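Local coordinates for protein LC-Est1C (Uncultured organism, PDB 3WYD) that catalyses the hydrolysis of carboxylic esters, serving as the C-terminal esterase domain, of alpha/beta hydrolase fold, of a metagenome-derived enzyme, at residues Val168-Ser173 / Tyr189-Gly194; Leu158-Asp163 / Val198-Arg203. One frame throughout, in Å; residues are numbered along the deposited sequence.

Strand 157-162 ties the two contacts together. In contact 1, helix 171-181 and strand 187-192, the later elements of the beta-alpha-beta unit that this strand begins, meet beside it; in contact 2 the strand itself packs against the short helix 199-203. The centres lie about 8 Å apart, and both segments of contact 1 fall between those of contact 2 in the sequence. His161 ND1 lies 2.7 Å from Ser173 OG, a probable hydrogen bond, and Ile192 CD1 packs on Arg203 CD at 3.3 Å. Ser117, Asp165 and His197 probably form the catalytic triad; Asp165 follows strand 157-162, and His197 shortly precedes helix 199-203.

Contact 1 (Val168-Ser173 / Tyr189-Gly194); sequences VPVERS and YIEIPG
A beta-alpha-beta unit of the alpha/beta hydrolase fold brings Val170, at the turn leading into helix 171-181, against Tyr189 and Glu191 on strand 187-192. One methyl does most of the touching: Val170 CG2 lies 3.4 Å from Tyr189 OH and 3.5 Å from Glu191 OE1, over the junction of the two side chains and crossing each at about a right angle. With chi1 at 71°, CG2 is anti to the backbone N and the valine's other methyl takes the position between N and the carbonyl carbon.

The two polar groups that the methyl touches are bonded to each other. Tyr189 OH donates to Glu191 OE1 at 2.7 Å, where the carboxylate oxygen accepts with its anti lone pair, so a tyrosine and a glutamate two residues apart, on the same side of the strand, are joined by this bond. Glu191 reaches the phenol with an extended chain (chi2 178°), while its other oxygen, OE2, forms a salt bridge with Arg174 of helix 171-181. Such a bridge would be expected to favour the charged carboxylate.

Strand 187-192 is an edge strand of the sheet within this chain, hydrogen-bonded to strand 157-162, and the helix of the crossover lies across the face from which Tyr189 and Glu191 project. Ser173, in the first turn of that helix, completes the contact with its CB, 3.9 Å from Tyr189 OH and oblique to the ring. Its hydroxyl is held by His161, and the NE2 of that histidine bonds Val168 O.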
loop_
_atom_site.group_PDB
_atom_site.type_symbol
_atom_site.label_atom_id
_atom_site.label_comp_id
_atom_site.label_asym_id
_atom_site.label_seq_id
_atom_site.Cartn_x
_atom_site.Cartn_y
_atom_site.Cartn_z
ATOM N N VAL A 168 -2.742 -5.320 7.928
ATOM C CA VAL A 168 -4.105 -4.903 7.550
ATOM C C VAL A 168 -5.072 -5.625 8.516
ATOM O O VAL A 168 -5.186 -6.842 8.459
ATOM C CB VAL A 168 -4.451 -5.291 6.087
ATOM C CG1 VAL A 168 -5.961 -4.889 5.769
ATOM C CG2 VAL A 168 -3.483 -4.598 5.076
ATOM N N PRO A 169 -5.733 -4.895 9.414
ATOM C CA PRO A 169 -6.650 -5.570 10.356
ATOM C C PRO A 169 -7.705 -6.383 9.629
ATOM O O PRO A 169 -8.201 -5.989 8.558
ATOM C CB PRO A 169 -7.308 -4.418 11.109
ATOM C CG PRO A 169 -6.229 -3.272 11.048
ATOM C CD PRO A 169 -5.653 -3.436 9.639
ATOM N N VAL A 170 -7.968 -7.561 10.187
ATOM C CA VAL A 170 -8.978 -8.452 9.645
ATOM C C VAL A 170 -10.335 -7.744 9.489
ATOM O O VAL A 170 -11.113 -8.088 8.558
ATOM C CB VAL A 170 -9.063 -9.729 10.505
ATOM C CG1 VAL A 170 -9.702 -9.446 11.919
ATOM C CG2 VAL A 170 -9.864 -10.820 9.784
ATOM N N GLU A 171 -10.602 -6.740 10.324
ATOM C CA GLU A 171 -11.826 -5.954 10.191
ATOM C C GLU A 171 -11.955 -5.271 8.831
ATOM O O GLU A 171 -13.089 -5.066 8.335
ATOM C CB GLU A 171 -11.889 -4.896 11.306
ATOM C CG GLU A 171 -12.096 -5.521 12.687
ATOM C CD GLU A 171 -10.804 -6.000 13.431
ATOM O OE1 GLU A 171 -9.659 -5.966 12.904
ATOM O OE2 GLU A 171 -10.972 -6.459 14.599
ATOM N N ARG A 172 -10.839 -5.086 8.121
ATOM C CA ARG A 172 -10.910 -4.462 6.779
ATOM C C ARG A 172 -11.557 -5.410 5.772
ATOM O O ARG A 172 -12.318 -4.935 4.907
ATOM C CB ARG A 172 -9.522 -3.999 6.297
ATOM C CG ARG A 172 -8.838 -2.991 7.209
ATOM C CD ARG A 172 -9.681 -1.700 7.394
ATOM N NE ARG A 172 -8.979 -0.789 8.283
ATOM C CZ ARG A 172 -8.995 -0.883 9.608
ATOM N NH1 ARG A 172 -9.898 -1.642 10.227
ATOM N NH2 ARG A 172 -8.189 -0.119 10.342
ATOM N N SER A 173 -11.386 -6.734 5.919
ATOM C CA SER A 173 -12.123 -7.644 5.046
ATOM C C SER A 173 -13.525 -7.855 5.613
ATOM O O SER A 173 -14.492 -8.015 4.851
ATOM C CB SER A 173 -11.405 -8.983 4.892
ATOM O OG SER A 173 -10.412 -8.884 3.898
ATOM N N TYR A 189 -16.100 -16.241 2.218
ATOM C CA TYR A 189 -15.058 -15.566 2.974
ATOM C C TYR A 189 -14.325 -16.634 3.764
ATOM O O TYR A 189 -14.923 -17.336 4.606
ATOM C CB TYR A 189 -15.706 -14.553 3.915
ATOM C CG TYR A 189 -14.765 -13.849 4.896
ATOM C CD1 TYR A 189 -13.471 -13.509 4.500
ATOM C CD2 TYR A 189 -15.189 -13.493 6.191
ATOM C CE1 TYR A 189 -12.612 -12.823 5.400
ATOM C CE2 TYR A 189 -14.338 -12.797 7.051
ATOM C CZ TYR A 189 -13.057 -12.501 6.637
ATOM O OH TYR A 189 -12.196 -11.842 7.487
ATOM N N ILE A 190 -13.024 -16.709 3.503
ATOM C CA ILE A 190 -12.099 -17.597 4.245
ATOM C C ILE A 190 -11.341 -16.734 5.214
ATOM O O ILE A 190 -10.354 -16.072 4.867
ATOM C CB ILE A 190 -11.160 -18.376 3.299
ATOM C CG1 ILE A 190 -11.993 -19.237 2.336
ATOM C CG2 ILE A 190 -10.162 -19.259 4.135
ATOM C CD1 ILE A 190 -11.173 -19.889 1.232
ATOM N N GLU A 191 -11.763 -16.771 6.477
ATOM C CA GLU A 191 -11.019 -16.091 7.527
ATOM C C GLU A 191 -10.173 -17.136 8.255
ATOM O O GLU A 191 -10.720 -18.139 8.749
ATOM C CB GLU A 191 -11.938 -15.407 8.501
ATOM C CG GLU A 191 -11.141 -14.519 9.461
ATOM C CD GLU A 191 -12.018 -13.764 10.420
ATOM O OE1 GLU A 191 -12.747 -12.851 9.981
ATOM O OE2 GLU A 191 -12.015 -14.089 11.631
ATOM N N ILE A 192 -8.844 -16.954 8.238
ATOM C CA ILE A 192 -7.945 -18.010 8.725
ATOM C C ILE A 192 -7.531 -17.758 10.157
ATOM O O ILE A 192 -6.919 -16.727 10.471
ATOM C CB ILE A 192 -6.713 -18.100 7.845
ATOM C CG1 ILE A 192 -7.144 -18.516 6.446
ATOM C CG2 ILE A 192 -5.665 -19.076 8.457
ATOM C CD1 ILE A 192 -6.087 -18.451 5.386
ATOM N N PRO A 193 -8.003 -18.598 11.081
ATOM C CA PRO A 193 -7.644 -18.370 12.486
ATOM C C PRO A 193 -6.149 -18.443 12.732
ATOM O O PRO A 193 -5.500 -19.376 12.261
ATOM C CB PRO A 193 -8.378 -19.526 13.216
ATOM C CG PRO A 193 -9.444 -19.937 12.309
ATOM C CD PRO A 193 -8.958 -19.714 10.904
ATOM N N GLY A 194 -5.620 -17.371 13.323
ATOM C CA GLY A 194 -4.174 -17.197 13.535
ATOM C C GLY A 194 -3.423 -16.689 12.305
ATOM O O GLY A 194 -2.199 -16.470 12.368
#

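Contact 2 (Leu158-Asp163 / Val198-Arg203); sequences LVVHGD and VSVAAR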
loop_
_atom_site.group_PDB
_atom_site.type_symbol
_atom_site.label_atom_id
_atom_site.label_comp_id
_atom_site.label_asym_id
_atom_site.label_seq_id
_atom_site.Cartn_x
_atom_site.Cartn_y
_atom_site.Cartn_z
ATOM N N LEU A 158 -14.310 -14.284 -3.720
ATOM C CA LEU A 158 -13.668 -15.040 -2.667
ATOM C C LEU A 158 -12.738 -14.129 -1.894
ATOM O O LEU A 158 -11.850 -13.513 -2.497
ATOM C CB LEU A 158 -12.828 -16.157 -3.315
ATOM C CG LEU A 158 -11.995 -16.946 -2.289
ATOM C CD1 LEU A 158 -12.933 -17.880 -1.504
ATOM C CD2 LEU A 158 -10.942 -17.787 -2.958
ATOM N N VAL A 159 -12.994 -13.971 -0.606
ATOM C CA VAL A 159 -12.240 -13.050 0.221
ATOM C C VAL A 159 -11.434 -13.871 1.220
ATOM O O VAL A 159 -11.975 -14.751 1.836
ATOM C CB VAL A 159 -13.167 -12.109 0.990
ATOM C CG1 VAL A 159 -12.356 -11.134 1.875
ATOM C CG2 VAL A 159 -14.039 -11.297 -0.006
ATOM N N VAL A 160 -10.135 -13.572 1.350
ATOM C CA VAL A 160 -9.254 -14.307 2.296
ATOM C C VAL A 160 -8.595 -13.326 3.231
ATOM O O VAL A 160 -8.132 -12.258 2.789
ATOM C CB VAL A 160 -8.180 -15.063 1.542
ATOM C CG1 VAL A 160 -7.213 -15.740 2.511
ATOM C CG2 VAL A 160 -8.786 -16.079 0.596
ATOM N N HIS A 161 -8.637 -13.589 4.545
ATOM C CA HIS A 161 -7.909 -12.711 5.465
ATOM C C HIS A 161 -7.542 -13.504 6.684
ATOM O O HIS A 161 -8.332 -14.333 7.138
ATOM C CB HIS A 161 -8.782 -11.501 5.905
ATOM C CG HIS A 161 -8.019 -10.233 6.149
ATOM N ND1 HIS A 161 -8.223 -9.104 5.385
ATOM C CD2 HIS A 161 -7.037 -9.923 7.031
ATOM C CE1 HIS A 161 -7.453 -8.123 5.832
ATOM N NE2 HIS A 161 -6.677 -8.612 6.792
ATOM N N GLY A 162 -6.392 -13.184 7.260
ATOM C CA GLY A 162 -6.002 -13.854 8.516
ATOM C C GLY A 162 -6.471 -13.067 9.723
ATOM O O GLY A 162 -6.410 -11.841 9.734
ATOM N N ASP A 163 -6.958 -13.734 10.777
ATOM C CA ASP A 163 -7.464 -12.982 11.944
ATOM C C ASP A 163 -6.442 -12.467 12.929
ATOM O O ASP A 163 -6.799 -11.802 13.903
ATOM C CB ASP A 163 -8.579 -13.746 12.683
ATOM C CG ASP A 163 -8.053 -14.860 13.545
ATOM O OD1 ASP A 163 -6.842 -15.095 13.591
ATOM O OD2 ASP A 163 -8.903 -15.541 14.162
ATOM N N VAL A 198 1.036 -12.358 5.598
ATOM C CA VAL A 198 1.636 -12.983 4.434
ATOM C C VAL A 198 1.271 -14.465 4.267
ATOM O O VAL A 198 0.993 -14.867 3.141
ATOM C CB VAL A 198 3.160 -12.802 4.457
ATOM C CG1 VAL A 198 3.801 -13.536 3.253
ATOM C CG2 VAL A 198 3.494 -11.312 4.418
ATOM N N SER A 199 1.090 -15.189 5.380
ATOM C CA SER A 199 0.862 -16.657 5.356
ATOM C C SER A 199 -0.359 -17.059 4.530
ATOM O O SER A 199 -0.298 -17.998 3.737
ATOM C CB SER A 199 0.781 -17.270 6.758
ATOM O OG SER A 199 -0.383 -16.935 7.504
ATOM N N VAL A 200 -1.348 -16.175 4.503
ATOM C CA VAL A 200 -2.635 -16.546 3.949
ATOM C C VAL A 200 -2.650 -16.600 2.438
ATOM O O VAL A 200 -3.610 -17.144 1.884
ATOM C CB VAL A 200 -3.778 -15.626 4.442
ATOM C CG1 VAL A 200 -3.981 -15.721 5.969
ATOM C CG2 VAL A 200 -3.509 -14.198 4.013
ATOM N N ALA A 201 -1.661 -15.988 1.773
ATOM C CA ALA A 201 -1.715 -15.832 0.316
ATOM C C ALA A 201 -1.439 -17.130 -0.448
ATOM O O ALA A 201 -2.336 -17.718 -1.056
ATOM C CB ALA A 201 -0.764 -14.737 -0.128
ATOM N N ALA A 202 -0.224 -17.648 -0.356
ATOM C CA ALA A 202 0.047 -18.895 -1.082
ATOM C C ALA A 202 -0.812 -20.065 -0.573
ATOM O O ALA A 202 -1.239 -20.888 -1.384
ATOM C CB ALA A 202 1.528 -19.255 -1.018
ATOM N N ARG A 203 -1.161 -20.062 0.722
ATOM C CA ARG A 203 -2.046 -21.064 1.349
ATOM C C ARG A 203 -3.373 -21.229 0.573
ATOM O O ARG A 203 -3.958 -22.312 0.490
ATOM C CB ARG A 203 -2.391 -20.592 2.781
ATOM C CG ARG A 203 -3.392 -21.488 3.463
ATOM C CD ARG A 203 -3.929 -20.833 4.702
ATOM N NE ARG A 203 -4.809 -21.717 5.441
ATOM C CZ ARG A 203 -4.439 -22.315 6.575
ATOM N NH1 ARG A 203 -3.242 -22.043 7.087
ATOM N NH2 ARG A 203 -5.316 -23.021 7.268
#
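Strand 158-162 and the short, loosely hydrogen-bonded helix 199-203 run with their axes 140° apart and 8.3 Å at closest approach, and the backbones come nearest at Gly162 and Val200, whose CA atoms are 6.3 Å apart. Val200 carries the contact from the helix. Its CG1, placed beside the backbone N and anti to the carbonyl carbon by a chi1 of -63°, rests on the glycine backbone, 3.7 Å from Gly162 N and equally close to Gly162 CA. Because Gly162 carries no side chain, the methyl can settle directly on the main chain here.

This is the strand that, in the alpha/beta hydrolase fold, leads toward the acid of the probable triad, and the loop bearing its likely histidine, His197, comes just before the helix. Two residues earlier on the strand, Val160 CG1 meets Val200 CB at 3.9 Å, the two side chains lying alongside with opposite directions. The same methyl is 3.9 Å from Val200 O, a carbonyl that is hydrogen-bonded to Thr204 OG1. Ile192 of the neighbouring strand also packs on Val200. His161 projects from the opposite face of the strand.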